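Local coordinates for transcriptional protein SWT1 (PDB 4PQZ) that takes part in transcription, probably as an activator, and has RNA endonuclease activity, its C-terminal part forming a HEPN-like domain, at residues 134-137 with 138-141; 96-100 with 101-105; 44-47 with 48-52. All coordinates share one frame; numbering follows the deposited sequence.

Interaction 1 (134-137 with 138-141)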
# COMPACT_ATOMS: atom_id res chain seq x y z
N THR A 134 7.04 -1.44 4.32
CA THR A 134 8.10 -1.93 3.44
C THR A 134 7.69 -1.74 1.96
O THR A 134 8.45 -1.18 1.18
CB THR A 134 8.39 -3.44 3.72
OG1 THR A 134 8.76 -3.62 5.09
CG2 THR A 134 9.51 -3.99 2.82
N VAL A 135 6.47 -2.19 1.61
CA VAL A 135 5.94 -2.12 0.24
C VAL A 135 5.75 -0.68 -0.28
O VAL A 135 6.14 -0.37 -1.41
CB VAL A 135 4.60 -2.90 0.13
CG1 VAL A 135 3.87 -2.57 -1.16
CG2 VAL A 135 4.85 -4.40 0.24
N LEU A 136 5.16 0.19 0.54
CA LEU A 136 5.02 1.59 0.16
C LEU A 136 6.35 2.26 -0.18
O LEU A 136 6.42 3.12 -1.05
CB LEU A 136 4.27 2.37 1.22
CG LEU A 136 2.77 2.06 1.26
CD1 LEU A 136 2.08 2.66 2.49
CD2 LEU A 136 2.08 2.46 -0.04
N HIS A 137 7.40 1.86 0.52
CA HIS A 137 8.74 2.31 0.19
C HIS A 137 9.12 2.05 -1.27
O HIS A 137 9.54 2.96 -1.97
CB HIS A 137 9.77 1.66 1.13
CG HIS A 137 9.86 2.34 2.46
ND1 HIS A 137 10.40 1.73 3.58
CD2 HIS A 137 9.48 3.57 2.86
CE1 HIS A 137 10.34 2.56 4.60
NE2 HIS A 137 9.78 3.69 4.19
N PHE A 138 8.96 0.80 -1.72
CA PHE A 138 9.25 0.44 -3.11
C PHE A 138 8.32 1.16 -4.09
O PHE A 138 8.76 1.63 -5.14
CB PHE A 138 9.20 -1.08 -3.31
CG PHE A 138 10.21 -1.83 -2.46
CD1 PHE A 138 11.56 -1.68 -2.70
CD2 PHE A 138 9.80 -2.65 -1.41
CE1 PHE A 138 12.51 -2.34 -1.91
CE2 PHE A 138 10.73 -3.31 -0.62
CZ PHE A 138 12.09 -3.16 -0.87
N LEU A 139 7.04 1.26 -3.73
CA LEU A 139 6.06 1.95 -4.57
C LEU A 139 6.29 3.46 -4.64
O LEU A 139 5.77 4.12 -5.54
CB LEU A 139 4.62 1.67 -4.10
CG LEU A 139 4.07 0.24 -4.13
CD1 LEU A 139 2.67 0.23 -3.51
CD2 LEU A 139 4.03 -0.34 -5.53
N PHE A 140 7.07 4.01 -3.70
CA PHE A 140 7.43 5.44 -3.72
C PHE A 140 8.82 5.69 -4.30
O PHE A 140 9.25 6.83 -4.43
CB PHE A 140 7.36 6.06 -2.30
CG PHE A 140 6.01 6.61 -1.93
CD1 PHE A 140 4.88 5.80 -1.91
CD2 PHE A 140 5.86 7.95 -1.58
CE1 PHE A 140 3.64 6.31 -1.57
CE2 PHE A 140 4.62 8.47 -1.23
CZ PHE A 140 3.51 7.64 -1.22
N SER A 141 9.52 4.61 -4.66
CA SER A 141 10.96 4.67 -4.92
C SER A 141 11.37 5.59 -6.09
O SER A 141 12.55 5.94 -6.21
CB SER A 141 11.54 3.26 -5.11
OG SER A 141 11.15 2.70 -6.36

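Interaction 2 (96-100 with 101-105)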
# COMPACT_ATOMS: atom_id res chain seq x y z
N GLU A 96 9.94 -3.18 -11.74
CA GLU A 96 11.06 -2.25 -11.73
C GLU A 96 11.18 -1.56 -10.38
O GLU A 96 12.28 -1.36 -9.87
CB GLU A 96 10.90 -1.19 -12.82
CG GLU A 96 12.06 -0.26 -12.89
CD GLU A 96 11.74 1.05 -13.59
OE1 GLU A 96 10.56 1.29 -13.94
OE2 GLU A 96 12.69 1.85 -13.77
N LEU A 97 10.04 -1.20 -9.81
CA LEU A 97 10.00 -0.54 -8.50
C LEU A 97 10.41 -1.51 -7.38
O LEU A 97 10.83 -1.10 -6.31
CB LEU A 97 8.61 0.04 -8.22
CG LEU A 97 8.05 0.98 -9.29
CD1 LEU A 97 6.72 1.58 -8.87
CD2 LEU A 97 9.06 2.05 -9.62
N PHE A 98 10.31 -2.80 -7.66
CA PHE A 98 10.61 -3.80 -6.66
C PHE A 98 11.96 -4.49 -6.85
O PHE A 98 12.20 -5.56 -6.27
CB PHE A 98 9.47 -4.85 -6.59
CG PHE A 98 8.22 -4.35 -5.90
CD1 PHE A 98 8.07 -4.50 -4.52
CD2 PHE A 98 7.20 -3.74 -6.62
CE1 PHE A 98 6.92 -4.04 -3.87
CE2 PHE A 98 6.05 -3.28 -5.99
CZ PHE A 98 5.91 -3.43 -4.61
N THR A 99 12.86 -3.89 -7.63
CA THR A 99 14.13 -4.56 -7.93
C THR A 99 14.93 -4.94 -6.67
O THR A 99 15.46 -6.06 -6.56
CB THR A 99 15.03 -3.75 -8.87
OG1 THR A 99 14.25 -3.24 -9.95
CG2 THR A 99 16.14 -4.63 -9.43
N CYS A 100 15.01 -4.03 -5.71
CA CYS A 100 15.75 -4.33 -4.48
C CYS A 100 14.87 -4.93 -3.39
O CYS A 100 15.03 -4.65 -2.20
CB CYS A 100 16.52 -3.09 -4.00
SG CYS A 100 17.67 -2.55 -5.30
N SER A 101 13.94 -5.77 -3.82
CA SER A 101 13.05 -6.50 -2.94
C SER A 101 13.11 -7.96 -3.34
O SER A 101 13.48 -8.29 -4.47
CB SER A 101 11.62 -5.97 -3.11
OG SER A 101 10.72 -6.62 -2.22
N LYS A 102 12.75 -8.84 -2.42
CA LYS A 102 12.63 -10.26 -2.69
C LYS A 102 11.23 -10.59 -3.19
O LYS A 102 10.96 -11.72 -3.60
CB LYS A 102 12.90 -11.07 -1.42
CG LYS A 102 14.23 -10.75 -0.75
CD LYS A 102 15.39 -11.32 -1.55
CE LYS A 102 16.70 -10.78 -1.02
NZ LYS A 102 17.85 -11.18 -1.87
N ILE A 103 10.35 -9.60 -3.14
CA ILE A 103 8.98 -9.76 -3.62
C ILE A 103 8.95 -10.08 -5.13
O ILE A 103 9.57 -9.38 -5.95
CB ILE A 103 8.13 -8.52 -3.25
CG1 ILE A 103 7.98 -8.45 -1.72
CG2 ILE A 103 6.74 -8.56 -3.91
CD1 ILE A 103 7.31 -7.15 -1.19
N LYS A 104 8.29 -11.18 -5.47
CA LYS A 104 8.09 -11.59 -6.87
C LYS A 104 6.63 -11.39 -7.30
O LYS A 104 5.74 -11.23 -6.46
CB LYS A 104 8.45 -13.07 -7.08
CG LYS A 104 9.91 -13.40 -6.95
CD LYS A 104 10.14 -14.88 -7.19
CE LYS A 104 11.53 -15.29 -6.73
NZ LYS A 104 11.73 -16.77 -6.72
N LYS A 105 6.41 -11.45 -8.62
CA LYS A 105 5.09 -11.28 -9.22
C LYS A 105 3.99 -12.04 -8.49
O LYS A 105 2.99 -11.45 -8.09
CB LYS A 105 5.14 -11.71 -10.70
CG LYS A 105 3.76 -11.81 -11.40
CD LYS A 105 3.89 -11.88 -12.92
CE LYS A 105 2.56 -12.21 -13.61
NZ LYS A 105 1.51 -11.18 -13.40

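Interaction 3 (44-47 with 48-52)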
# COMPACT_ATOMS: atom_id res chain seq x y z
N GLU A 44 -7.28 2.66 6.91
CA GLU A 44 -7.83 3.57 5.91
C GLU A 44 -6.78 4.52 5.33
O GLU A 44 -6.90 4.96 4.19
CB GLU A 44 -9.04 4.34 6.45
CG GLU A 44 -10.26 3.47 6.74
CD GLU A 44 -10.96 2.93 5.48
OE1 GLU A 44 -10.95 3.63 4.45
OE2 GLU A 44 -11.51 1.80 5.54
N GLN A 45 -5.75 4.83 6.11
CA GLN A 45 -4.66 5.67 5.60
C GLN A 45 -3.69 4.89 4.72
O GLN A 45 -3.29 5.36 3.66
CB GLN A 45 -3.92 6.38 6.73
CG GLN A 45 -4.64 7.63 7.26
CD GLN A 45 -3.97 8.18 8.51
OE1 GLN A 45 -2.83 7.83 8.84
NE2 GLN A 45 -4.69 9.03 9.23
N VAL A 46 -3.32 3.68 5.17
CA VAL A 46 -2.55 2.76 4.34
C VAL A 46 -3.21 2.54 2.97
O VAL A 46 -2.55 2.63 1.93
CB VAL A 46 -2.34 1.40 5.03
CG1 VAL A 46 -1.75 0.39 4.06
CG2 VAL A 46 -1.46 1.57 6.26
N LYS A 47 -4.52 2.27 2.99
CA LYS A 47 -5.35 2.17 1.78
C LYS A 47 -5.21 3.38 0.85
O LYS A 47 -4.93 3.23 -0.34
CB LYS A 47 -6.83 1.98 2.13
CG LYS A 47 -7.29 0.53 2.23
CD LYS A 47 -8.75 0.44 2.73
CE LYS A 47 -9.75 0.91 1.68
NZ LYS A 47 -11.12 1.09 2.25
N GLU A 48 -5.41 4.58 1.40
CA GLU A 48 -5.30 5.81 0.61
C GLU A 48 -3.92 5.99 0.00
O GLU A 48 -3.77 6.50 -1.11
CB GLU A 48 -5.63 7.03 1.47
CG GLU A 48 -7.11 7.22 1.74
CD GLU A 48 -7.37 8.43 2.63
OE1 GLU A 48 -6.38 9.01 3.15
OE2 GLU A 48 -8.55 8.79 2.81
N THR A 49 -2.90 5.55 0.73
CA THR A 49 -1.52 5.71 0.31
C THR A 49 -1.13 4.70 -0.78
O THR A 49 -0.35 5.00 -1.68
CB THR A 49 -0.55 5.61 1.54
OG1 THR A 49 -1.02 6.48 2.57
CG2 THR A 49 0.86 6.00 1.17
N ILE A 50 -1.69 3.50 -0.69
CA ILE A 50 -1.48 2.50 -1.72
C ILE A 50 -2.14 2.97 -3.01
O ILE A 50 -1.58 2.86 -4.09
CB ILE A 50 -2.08 1.13 -1.32
CG1 ILE A 50 -1.37 0.56 -0.09
CG2 ILE A 50 -1.96 0.15 -2.48
CD1 ILE A 50 -2.13 -0.58 0.58
N PHE A 51 -3.35 3.52 -2.87
CA PHE A 51 -4.13 3.96 -4.02
C PHE A 51 -3.43 5.12 -4.72
O PHE A 51 -3.26 5.10 -5.93
CB PHE A 51 -5.55 4.35 -3.61
CG PHE A 51 -6.37 3.20 -3.09
CD1 PHE A 51 -5.94 1.89 -3.26
CD2 PHE A 51 -7.57 3.43 -2.42
CE1 PHE A 51 -6.68 0.83 -2.77
CE2 PHE A 51 -8.32 2.37 -1.94
CZ PHE A 51 -7.87 1.07 -2.11
N PHE A 52 -3.01 6.12 -3.93
CA PHE A 52 -2.22 7.24 -4.45
C PHE A 52 -1.02 6.75 -5.25
O PHE A 52 -0.79 7.23 -6.36
CB PHE A 52 -1.73 8.16 -3.31
CG PHE A 52 -0.68 9.17 -3.75
CD1 PHE A 52 -1.04 10.33 -4.42
CD2 PHE A 52 0.67 8.94 -3.49
CE1 PHE A 52 -0.08 11.26 -4.84
CE2 PHE A 52 1.64 9.86 -3.89
CZ PHE A 52 1.27 11.02 -4.57

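Interaction 1 (134-137 with 138-141)
Phe138 packs back against Thr134, one turn earlier, in the last turns of helix 122-139 of the all-helical HEPN-like domain. With CG anti to its own carbonyl carbon (chi1 -61°), the ring runs back along the helix. It lies beside Thr134, and the two side chains point the same way. CE2 of Phe138 meets the methyl CG2 of Thr134 at 3.7 Å. CD2 of the same ring is 3.3 Å from Thr134 O, which approaches it obliquely. CA of Val135 sits at the ring edge, near its plane. The hydroxyl OG1 of Thr134 bonds to Gln130 O.

His137 takes part mainly through its backbone. Its imidazole leads off to helix 145-163, where NE2 bonds to Glu152. Leu136 O and His137 O both receive the N-H of Phe140, the first weakly. His137 O is 3.2 Å from Phe140 N, and the donor stands well above the carbonyl plane. One N-H is thus shared by an i-4 and an i-3 acceptor. One residue earlier, Leu139 N reaches Val135 O with an N-H...O angle of 165°.

On the inner side, Leu136 turns CD2 to CD1 of Leu139 at 4.2 Å. Val135 and Leu139 lie side by side, CG1 of Val135 meeting CD1 of Leu139 at 3.8 Å. Val135, Leu136 and Leu139 are all buried, and Leu136 packs on Thr49 and Ile50 of helix 35-62.

Ser141 follows the helix. Its N and its OG both donate to Phe138 O, and the OG bond is 2.9 Å long, with the hydroxyl oxygen tilted 16° from the carbonyl plane.

Interaction 2 (96-100 with 101-105)
The Phe98 ring meets Ser101 at its edge, where CB lies near the ring plane, 4.1 Å from CD1. Ile103 approaches the same ring obliquely. Its CD1 comes to 4.1 Å from CE1 of Phe98, and the two side chains cross at a slant. Trp90 also meets the Phe98 ring, with the two planes about 30° apart. Phe98 rests on Val135 and Leu139 of helix 122-139 as well, so the ring is buried although the loop around it lies at the surface.

The chain leaves helix 90-97 here and reverses in a type I beta turn from Phe98 to Ser101. The turn is closed by a weak bond from Ser101 N to Phe98 O, 3.0 Å long. An ST turn follows at once. Ser101 OG stands anti to its own N (chi1 -178°), which aims it forward along the chain. There it accepts the N-H of Ile103 at 3.1 Å, with an angle of 163° at the hydrogen. The bond spans Ser101 to Ile103, the stretch over which the chain returns to the ring.

Within the beta turn, Thr99 OG1 donates back to Glu96 O at 2.7 Å. Thr99 N reaches the same oxygen only weakly. The Glu96 side chain is separate from this: its OE2 forms a salt bridge to NZ of Lys142.

Interaction 3 (44-47 with 48-52)
Gln45 O is gripped twice by Thr49, once by the hydroxyl and once by the backbone N-H. The hydroxyl bond, from OG1 to Gln45 O, is 2.8 Å long. The bond from Thr49 N to the same oxygen is 3.0 Å. The two donors come from opposite faces of the carbonyl plane. OG1 stands well above the plane, while N lies nearer to it. OG1 reaches back because it is anti to the carbonyl carbon of Thr49 (chi1 -50°). Its partner is one turn earlier in the helix. The Gln45 side chain has a partner of its own: its OE1 accepts from NE1 of Trp158 on helix 145-163.

The next two residues follow the same i to i+4 pattern. Ile50 N donates to Val46 O at 2.9 Å. Phe51 N donates to Lys47 O at 3.0 Å, and this oxygen also meets the Phe51 ring. Lys47 O is 3.1 Å from CG of Phe51, over one face and offset toward the rim. These residues form the middle of helix 35-62, a long helix of the HEPN-like domain.

On the buried face, Val46 CG1 meets Ile50 CD1 at 3.6 Å. Val46 and Ile50 both pack on Trp132 of helix 122-139. Thr49 meets Leu136 of helix 122-139 and Leu151 of helix 145-163, and Ile50 also touches Ala82 of helix 79-88.

Lys47 and Phe51 lie side by side, near helix 79-88. The Lys47 chain bends at chi3 (71°), which lets CE run beside Phe51 CE2 at 4.2 Å. Its NZ then reaches Glu44, forming a salt bridge to OE1 at 3.4 Å. The hydrogen bonds from NZ to both carboxylate oxygens are weak.

In the fold
Interaction 3 lies nearest the chain centre, on helix 35-62. Interaction 1 ends helix 122-139, and interaction 2 is a surface turn after helix 90-97. Interactions 1 and 3 are partly buried. Interaction 1 joins the other two. Its Leu136 and Phe140 meet Thr49, Ile50 and Phe52 of interaction 3. Its Phe138 and Leu139 meet Leu97, Phe98, Cys100 and Ser101 of interaction 2. Interactions 2 and 3 do not touch; their nearest atoms are about 9 Å apart. The chemistry changes with place. Mid-helix, the main bonds are i to i+4; near the helix end an i-3 acceptor is the sounder partner of Phe140 N; in the loop, a beta turn and an ST turn replace them.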